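PDB 2BKM: truncated hemoglobin from geobacillus stearothermophilus from Geobacillus stearothermophilus, which probably binds oxygen at a haem iron as a small bacterial globin, consistent with a role in oxygen storage or transport. Local coordinates for residues R77-P82 and V121-H126; A87-M92 and R112-A117. All coordinates share one frame; numbering follows the deposited sequence. Where two conformers were deposited one is given.

Both interactions join the region of helix 82-98 to that of helix 104-120, and both touch the haem, but at different depths. Interaction 2 lies in the core, where the two helices run antiparallel and pack apolar side chains, with a tryptophan turned to the bound ligand; no hydrogen bond passes between its segments. Interaction 1, about 14 Å away between centres, is a surface contact of irregular chain: the loop entering helix 82-98 meets the tail leaving helix 104-120. There polar groups do much of the joining, through backbone amides and an asparagine side chain, while Phe78 and Ile80 reach inward to the haem face opposite the bound oxygen.

Interaction 1: R77-P82 and V121-H126; sequences RFEITP and VNTPDH. With HEM (protoporphyrin IX containing Fe), chain D.
Ile80 and Asn122 join the two irregular stretches 77-82 and 121-126 through the bond from Asn122 N to Ile80 O (2.8 Å), nearly straight at 170°, and the same oxygen weakly accepts Thr123 N as well. In this truncated globin fold the pairing ties the loop between helices 71-75 and 82-98 to the tail after helix 104-120. The side chain of Asn122 doubles the grip. With CG between its own backbone N and carbonyl carbon (chi1 61°), its amide is turned to offer both a donor and an acceptor to the loop: ND2 gives its hydrogen to Phe78 O (2.9 Å), nearly in line with that carbonyl, and OD1 accepts Ile80 N (2.9 Å). Thr123 OG1 also donates to OD1 (2.7 Å), from the opposite face of the amide plane. A leucine in place of this asparagine would probably leave Phe78 O and Ile80 N without these mates and free the Thr123 hydroxyl to turn. Thr81 suits the N-cap of helix 82-98 because its OG1 can bond to Arg84 N, and Asp125 OD2 bonds to Lys83 N in the same first turn, where a carboxylate is likely to be favoured by the helix dipole. Pro82, which has no amide hydrogen to give, lies between this carboxylate and Val121, its CD 3.9 Å from Val121 CG1. On the inner side Ile80 brings CG2 to the vinyl carbon CAB of the haem (3.8 Å). Phe78 lays one ring face over the haem methyl CMA, with Arg77 CB on the other face, and its CZ comes 3.4 Å from haem CAA.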
loop_
_atom_site.group_PDB
_atom_site.type_symbol
_atom_site.label_atom_id
_atom_site.label_comp_id
_atom_site.label_asym_id
_atom_site.label_seq_id
_atom_site.Cartn_x
_atom_site.Cartn_y
_atom_site.Cartn_z
ATOM N N ARG A 77 5.598 -14.730 -4.093
ATOM C CA ARG A 77 5.928 -14.774 -5.495
ATOM C C ARG A 77 7.069 -13.810 -5.880
ATOM O O ARG A 77 7.568 -13.812 -7.004
ATOM C CB ARG A 77 4.686 -14.337 -6.262
ATOM C CG ARG A 77 4.755 -14.710 -7.716
ATOM C CD ARG A 77 3.370 -14.571 -8.350
ATOM N NE ARG A 77 2.352 -15.300 -7.588
ATOM C CZ ARG A 77 1.069 -15.381 -7.928
ATOM N NH1 ARG A 77 0.620 -14.769 -9.017
ATOM N NH2 ARG A 77 0.233 -16.072 -7.159
ATOM N N PHE A 78 7.459 -12.934 -4.945
ATOM C CA PHE A 78 8.445 -11.905 -5.234
ATOM C C PHE A 78 9.484 -11.890 -4.131
ATOM O O PHE A 78 9.225 -12.281 -2.987
ATOM C CB PHE A 78 7.812 -10.491 -5.285
ATOM C CG PHE A 78 6.575 -10.444 -6.088
ATOM C CD1 PHE A 78 5.319 -10.392 -5.471
ATOM C CD2 PHE A 78 6.653 -10.505 -7.482
ATOM C CE1 PHE A 78 4.165 -10.374 -6.246
ATOM C CE2 PHE A 78 5.495 -10.481 -8.250
ATOM C CZ PHE A 78 4.279 -10.417 -7.626
ATOM N N GLU A 79 10.662 -11.413 -4.472
ATOM C CA GLU A 79 11.696 -11.224 -3.461
ATOM C C GLU A 79 11.473 -9.870 -2.791
ATOM O O GLU A 79 11.712 -8.805 -3.406
ATOM C CB GLU A 79 13.078 -11.231 -4.114
ATOM C CG GLU A 79 14.196 -10.939 -3.139
ATOM C CD GLU A 79 15.563 -11.055 -3.755
ATOM O OE1 GLU A 79 16.092 -12.185 -3.762
ATOM O OE2 GLU A 79 16.071 -10.015 -4.215
ATOM N N ILE A 80 10.995 -9.912 -1.566
ATOM C CA ILE A 80 10.745 -8.689 -0.792
ATOM C C ILE A 80 11.777 -8.645 0.315
ATOM O O ILE A 80 11.669 -9.259 1.361
ATOM C CB ILE A 80 9.345 -8.678 -0.248
ATOM C CG1 ILE A 80 8.348 -8.844 -1.412
ATOM C CG2 ILE A 80 9.088 -7.338 0.490
ATOM C CD1 ILE A 80 6.921 -8.709 -1.024
ATOM N N THR A 81 12.821 -7.905 0.042
ATOM C CA THR A 81 13.857 -7.645 1.024
ATOM C C THR A 81 13.443 -6.444 1.892
ATOM O O THR A 81 12.536 -5.713 1.519
ATOM C CB THR A 81 15.114 -7.240 0.308
ATOM O OG1 THR A 81 14.782 -6.151 -0.545
ATOM C CG2 THR A 81 15.678 -8.459 -0.537
ATOM N N PRO A 82 14.095 -6.269 3.045
ATOM C CA PRO A 82 13.852 -5.041 3.801
ATOM C C PRO A 82 14.064 -3.790 2.934
ATOM O O PRO A 82 13.246 -2.859 3.010
ATOM C CB PRO A 82 14.861 -5.130 4.918
ATOM C CG PRO A 82 14.949 -6.655 5.134
ATOM C CD PRO A 82 14.991 -7.184 3.762
ATOM N N VAL A 121 7.935 -8.843 4.068
ATOM C CA VAL A 121 9.363 -9.103 3.843
ATOM C C VAL A 121 9.624 -10.594 3.927
ATOM O O VAL A 121 9.145 -11.245 4.822
ATOM C CB VAL A 121 10.201 -8.356 4.898
ATOM C CG1 VAL A 121 11.677 -8.817 4.927
ATOM C CG2 VAL A 121 10.138 -6.891 4.590
ATOM N N ASN A 122 10.394 -11.120 2.973
ATOM C CA ASN A 122 10.511 -12.575 2.884
ATOM C C ASN A 122 11.881 -13.007 2.467
ATOM O O ASN A 122 12.070 -14.190 2.239
ATOM C CB ASN A 122 9.419 -13.113 1.955
ATOM C CG ASN A 122 9.543 -12.559 0.533
ATOM O OD1 ASN A 122 10.642 -12.215 0.088
ATOM N ND2 ASN A 122 8.443 -12.481 -0.212
ATOM N N THR A 123 12.827 -12.099 2.424
ATOM C CA THR A 123 14.159 -12.461 1.986
ATOM C C THR A 123 15.128 -11.517 2.680
ATOM O O THR A 123 14.857 -10.319 2.781
ATOM C CB THR A 123 14.274 -12.197 0.490
ATOM O OG1 THR A 123 13.257 -12.906 -0.247
ATOM C CG2 THR A 123 15.655 -12.642 -0.044
ATOM N N PRO A 124 16.288 -12.020 3.116
ATOM C CA PRO A 124 17.300 -11.135 3.681
ATOM C C PRO A 124 17.809 -10.120 2.670
ATOM O O PRO A 124 17.842 -10.353 1.473
ATOM C CB PRO A 124 18.441 -12.089 4.100
ATOM C CG PRO A 124 17.738 -13.458 4.268
ATOM C CD PRO A 124 16.705 -13.442 3.177
ATOM N N ASP A 125 18.237 -8.966 3.160
ATOM C CA ASP A 125 18.823 -7.972 2.263
ATOM C C ASP A 125 20.073 -8.457 1.562
ATOM O O ASP A 125 20.825 -9.280 2.121
ATOM C CB ASP A 125 19.201 -6.695 3.042
ATOM C CG ASP A 125 18.106 -5.634 3.034
ATOM O OD1 ASP A 125 18.076 -4.851 4.016
ATOM O OD2 ASP A 125 17.361 -5.561 2.053
ATOM N N HIS A 126 20.329 -7.863 0.398
ATOM C CA HIS A 126 21.574 -8.056 -0.344
ATOM C C HIS A 126 22.639 -7.108 0.140
ATOM O O HIS A 126 22.521 -5.903 -0.008
ATOM C CB HIS A 126 21.302 -7.812 -1.804
ATOM C CG HIS A 126 20.320 -8.783 -2.349
ATOM N ND1 HIS A 126 19.157 -8.417 -2.992
ATOM C CD2 HIS A 126 20.321 -10.136 -2.312
ATOM C CE1 HIS A 126 18.491 -9.506 -3.341
ATOM N NE2 HIS A 126 19.172 -10.560 -2.934
HETATM C CHA HEM D . 0.673 -7.182 -5.205
HETATM C CHB HEM D . 5.210 -5.832 -4.334
HETATM C CHC HEM D . 3.852 -4.520 0.130
HETATM C CHD HEM D . -0.752 -4.912 -1.174
HETATM C C1A HEM D . 1.999 -6.877 -5.330
HETATM C C2A HEM D . 2.767 -7.150 -6.526
HETATM C C3A HEM D . 4.021 -6.776 -6.282
HETATM C C4A HEM D . 4.079 -6.269 -4.935
HETATM C CMA HEM D . 5.203 -6.856 -7.266
HETATM C CAA HEM D . 2.207 -7.733 -7.835
HETATM C CBA HEM D . 1.337 -6.690 -8.511
HETATM C CGA HEM D . 0.457 -7.255 -9.609
HETATM O O1A HEM D . 0.572 -8.467 -9.991
HETATM O O2A HEM D . -0.417 -6.501 -10.108
HETATM C C1B HEM D . 5.229 -5.410 -3.037
HETATM C C2B HEM D . 6.422 -5.050 -2.296
HETATM C C3B HEM D . 6.040 -4.723 -1.066
HETATM C C4B HEM D . 4.605 -4.831 -0.949
HETATM C CMB HEM D . 7.862 -5.017 -2.849
HETATM C CAB HEM D . 6.972 -4.268 0.045
HETATM C CBB HEM D . 6.737 -4.532 1.337
HETATM C C1C HEM D . 2.477 -4.423 0.145
HETATM C C2C HEM D . 1.685 -3.810 1.183
HETATM C C3C HEM D . 0.414 -3.948 0.782
HETATM C C4C HEM D . 0.387 -4.620 -0.492
HETATM C CMC HEM D . 2.212 -3.138 2.486
HETATM C CAC HEM D . -0.876 -3.448 1.452
HETATM C CBC HEM D . -0.955 -2.907 2.659
HETATM C C1D HEM D . -0.778 -5.590 -2.351
HETATM C C2D HEM D . -1.994 -6.043 -2.980
HETATM C C3D HEM D . -1.546 -6.752 -4.208
HETATM C C4D HEM D . -0.105 -6.699 -4.193
HETATM C CMD HEM D . -3.431 -5.802 -2.498
HETATM C CAD HEM D . -2.437 -7.417 -5.238
HETATM C CBD HEM D . -2.518 -8.920 -4.941
HETATM C CGD HEM D . -3.290 -9.539 -6.083
HETATM O O1D HEM D . -2.703 -9.789 -7.187
HETATM O O2D HEM D . -4.524 -9.708 -5.886
HETATM N NA HEM D . 2.842 -6.343 -4.380
HETATM N NB HEM D . 4.162 -5.265 -2.174
HETATM N NC HEM D . 1.665 -4.881 -0.865
HETATM N ND HEM D . 0.311 -5.991 -3.102
HETATM FE FE HEM D . 2.241 -5.638 -2.621
#

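Interaction 2: A87-M92 and R112-A117; sequences AWLACM and RLVLTA. With HEM (protoporphyrin IX containing Fe), chain D; OXY (oxygen molecule), chain C; ACT (acetate ion), chain E.
Leu89 pushes its two methyls against the neighbouring helix: CD1 meets Ala117 CB at 3.9 Å, and CD2 lies by the backbone of Leu113 and the side chain of Val114. The small Ala117 suits this spot because its single methyl lies between Leu89 and the haem vinyl carbon CBB. Along the same apolar seam Leu113 forks, sending CD1 to Met92 CG (3.8 Å), whose chain crosses it at about a right angle, and CD2 against Trp88 CH2 and the haem vinyl carbon CBC. The axes of segments 87-92 and 112-117 approach to 10.5 Å and run antiparallel, at 160°.

Face-on packing against the haem and hydrogen bonding both fall to Trp88. With CG anti to the backbone N (chi1 -169°), the indole lies with one face over the haem, CD1 3.3 Å from haem C3B, while its pyrrole edge faces the ligand. NE1 donates to O2 of the oxygen molecule at 3.1 Å, almost straight at 173°. An acetate modelled over the same position, presumably an alternative occupant, also accepts from NE1. Tryptophan thus joins a broad apolar surface to one N-H in the oxygen pocket.

This pair forms one layer of the truncated globin's two-over-two helical sandwich: helix 12-29 meets Met92 and sets Phe23 edge-to-face against Trp88, and helix 42-55 packs Leu52 and Tyr55 on Leu113.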
loop_
_atom_site.group_PDB
_atom_site.type_symbol
_atom_site.label_atom_id
_atom_site.label_comp_id
_atom_site.label_asym_id
_atom_site.label_seq_id
_atom_site.Cartn_x
_atom_site.Cartn_y
_atom_site.Cartn_z
ATOM N N ALA A 87 11.602 0.763 0.233
ATOM C CA ALA A 87 11.258 1.510 -0.972
ATOM C C ALA A 87 9.758 1.681 -1.125
ATOM O O ALA A 87 9.276 2.768 -1.500
ATOM C CB ALA A 87 11.869 0.818 -2.200
ATOM N N TRP A 88 9.007 0.608 -0.851
ATOM C CA TRP A 88 7.570 0.675 -0.969
ATOM C C TRP A 88 7.055 1.732 0.019
ATOM O O TRP A 88 6.270 2.589 -0.334
ATOM C CB TRP A 88 7.025 -0.710 -0.637
ATOM C CG TRP A 88 5.588 -0.947 -0.937
ATOM C CD1 TRP A 88 5.080 -1.654 -2.002
ATOM C CD2 TRP A 88 4.460 -0.521 -0.165
ATOM N NE1 TRP A 88 3.712 -1.708 -1.935
ATOM C CE2 TRP A 88 3.295 -1.035 -0.812
ATOM C CE3 TRP A 88 4.315 0.180 1.037
ATOM C CZ2 TRP A 88 2.004 -0.768 -0.350
ATOM C CZ3 TRP A 88 3.006 0.434 1.521
ATOM C CH2 TRP A 88 1.879 -0.063 0.830
ATOM N N LEU A 89 7.537 1.647 1.261
ATOM C CA LEU A 89 7.056 2.602 2.282
ATOM C C LEU A 89 7.469 4.019 1.923
ATOM O O LEU A 89 6.717 4.959 2.203
ATOM C CB LEU A 89 7.577 2.205 3.667
ATOM C CG LEU A 89 6.884 0.930 4.145
ATOM C CD1 LEU A 89 7.693 0.421 5.331
ATOM C CD2 LEU A 89 5.451 1.210 4.521
ATOM N N ALA A 90 8.659 4.188 1.345
ATOM C CA ALA A 90 9.086 5.546 0.984
ATOM C C ALA A 90 8.214 6.095 -0.129
ATOM O O ALA A 90 7.867 7.299 -0.143
ATOM C CB ALA A 90 10.542 5.520 0.553
ATOM N N CYS A 91 7.834 5.237 -1.074
ATOM C CA CYS A 91 6.871 5.682 -2.100
ATOM C C CYS A 91 5.567 6.042 -1.491
ATOM O O CYS A 91 4.946 7.004 -1.919
ATOM C CB CYS A 91 6.656 4.626 -3.168
ATOM S SG CYS A 91 8.139 4.399 -4.233
ATOM N N MET A 92 5.129 5.268 -0.492
ATOM C CA MET A 92 3.872 5.557 0.158
ATOM C C MET A 92 3.902 6.871 0.921
ATOM O O MET A 92 2.974 7.677 0.799
ATOM C CB MET A 92 3.438 4.386 1.051
ATOM C CG MET A 92 2.119 4.628 1.662
ATOM S SD MET A 92 0.751 4.855 0.502
ATOM C CE MET A 92 0.513 3.157 -0.054
ATOM N N ARG A 112 0.010 1.129 10.119
ATOM C CA ARG A 112 -0.530 -0.193 9.759
ATOM C C ARG A 112 0.248 -0.700 8.566
ATOM O O ARG A 112 0.613 -1.858 8.540
ATOM C CB ARG A 112 -2.003 -0.082 9.411
ATOM C CG ARG A 112 -2.848 0.186 10.630
ATOM C CD ARG A 112 -4.302 -0.031 10.400
ATOM N NE ARG A 112 -4.588 -1.357 9.873
ATOM C CZ ARG A 112 -5.739 -1.663 9.289
ATOM N NH1 ARG A 112 -6.728 -0.754 9.223
ATOM N NH2 ARG A 112 -5.906 -2.869 8.782
ATOM N N LEU A 113 0.517 0.196 7.611
ATOM C CA LEU A 113 1.248 -0.239 6.418
ATOM C C LEU A 113 2.674 -0.640 6.741
ATOM O O LEU A 113 3.208 -1.557 6.108
ATOM C CB LEU A 113 1.245 0.875 5.395
ATOM C CG LEU A 113 -0.119 1.227 4.803
ATOM C CD1 LEU A 113 0.076 2.403 3.902
ATOM C CD2 LEU A 113 -0.723 0.054 4.054
ATOM N N VAL A 114 3.315 0.025 7.703
ATOM C CA VAL A 114 4.676 -0.373 8.128
ATOM C C VAL A 114 4.611 -1.786 8.638
ATOM O O VAL A 114 5.475 -2.593 8.285
ATOM C CB VAL A 114 5.189 0.574 9.238
ATOM C CG1 VAL A 114 6.449 0.054 9.830
ATOM C CG2 VAL A 114 5.358 2.002 8.674
ATOM N N LEU A 115 3.601 -2.118 9.432
ATOM C CA LEU A 115 3.498 -3.483 9.951
ATOM C C LEU A 115 3.220 -4.480 8.827
ATOM O O LEU A 115 3.833 -5.551 8.762
ATOM C CB LEU A 115 2.439 -3.562 11.048
ATOM C CG LEU A 115 2.728 -2.742 12.309
ATOM C CD1 LEU A 115 3.727 -3.568 13.168
ATOM C CD2 LEU A 115 3.283 -1.392 12.112
ATOM N N THR A 116 2.304 -4.147 7.935
ATOM C CA THR A 116 1.984 -5.075 6.819
ATOM C C THR A 116 3.219 -5.255 5.963
ATOM O O THR A 116 3.562 -6.376 5.590
ATOM C CB THR A 116 0.800 -4.547 6.034
ATOM O OG1 THR A 116 -0.287 -4.420 6.972
ATOM C CG2 THR A 116 0.434 -5.552 4.915
ATOM N N ALA A 117 3.927 -4.166 5.660
ATOM C CA ALA A 117 5.114 -4.265 4.816
ATOM C C ALA A 117 6.137 -5.168 5.506
ATOM O O ALA A 117 6.795 -5.997 4.837
ATOM C CB ALA A 117 5.685 -2.870 4.540
HETATM C CHA HEM D . 0.673 -7.182 -5.205
HETATM C CHB HEM D . 5.210 -5.832 -4.334
HETATM C CHC HEM D . 3.852 -4.520 0.130
HETATM C CHD HEM D . -0.752 -4.912 -1.174
HETATM C C1A HEM D . 1.999 -6.877 -5.330
HETATM C C2A HEM D . 2.767 -7.150 -6.526
HETATM C C3A HEM D . 4.021 -6.776 -6.282
HETATM C C4A HEM D . 4.079 -6.269 -4.935
HETATM C CMA HEM D . 5.203 -6.856 -7.266
HETATM C CAA HEM D . 2.207 -7.733 -7.835
HETATM C CBA HEM D . 1.337 -6.690 -8.511
HETATM C CGA HEM D . 0.457 -7.255 -9.609
HETATM O O1A HEM D . 0.572 -8.467 -9.991
HETATM O O2A HEM D . -0.417 -6.501 -10.108
HETATM C C1B HEM D . 5.229 -5.410 -3.037
HETATM C C2B HEM D . 6.422 -5.050 -2.296
HETATM C C3B HEM D . 6.040 -4.723 -1.066
HETATM C C4B HEM D . 4.605 -4.831 -0.949
HETATM C CMB HEM D . 7.862 -5.017 -2.849
HETATM C CAB HEM D . 6.972 -4.268 0.045
HETATM C CBB HEM D . 6.737 -4.532 1.337
HETATM C C1C HEM D . 2.477 -4.423 0.145
HETATM C C2C HEM D . 1.685 -3.810 1.183
HETATM C C3C HEM D . 0.414 -3.948 0.782
HETATM C C4C HEM D . 0.387 -4.620 -0.492
HETATM C CMC HEM D . 2.212 -3.138 2.486
HETATM C CAC HEM D . -0.876 -3.448 1.452
HETATM C CBC HEM D . -0.955 -2.907 2.659
HETATM C C1D HEM D . -0.778 -5.590 -2.351
HETATM C C2D HEM D . -1.994 -6.043 -2.980
HETATM C C3D HEM D . -1.546 -6.752 -4.208
HETATM C C4D HEM D . -0.105 -6.699 -4.193
HETATM C CMD HEM D . -3.431 -5.802 -2.498
HETATM C CAD HEM D . -2.437 -7.417 -5.238
HETATM C CBD HEM D . -2.518 -8.920 -4.941
HETATM C CGD HEM D . -3.290 -9.539 -6.083
HETATM O O1D HEM D . -2.703 -9.789 -7.187
HETATM O O2D HEM D . -4.524 -9.708 -5.886
HETATM N NA HEM D . 2.842 -6.343 -4.380
HETATM N NB HEM D . 4.162 -5.265 -2.174
HETATM N NC HEM D . 1.665 -4.881 -0.865
HETATM N ND HEM D . 0.311 -5.991 -3.102
HETATM FE FE HEM D . 2.241 -5.638 -2.621
HETATM O O1 OXY C . 2.424 -3.711 -2.977
HETATM O O2 OXY C . 2.032 -3.298 -4.017
HETATM C C ACT E . 1.331 -3.173 -4.307
HETATM O O ACT E . 1.545 -1.966 -4.388
HETATM O OXT ACT E . 1.883 -3.741 -3.384
HETATM C CH3 ACT E . 0.441 -3.887 -5.252
#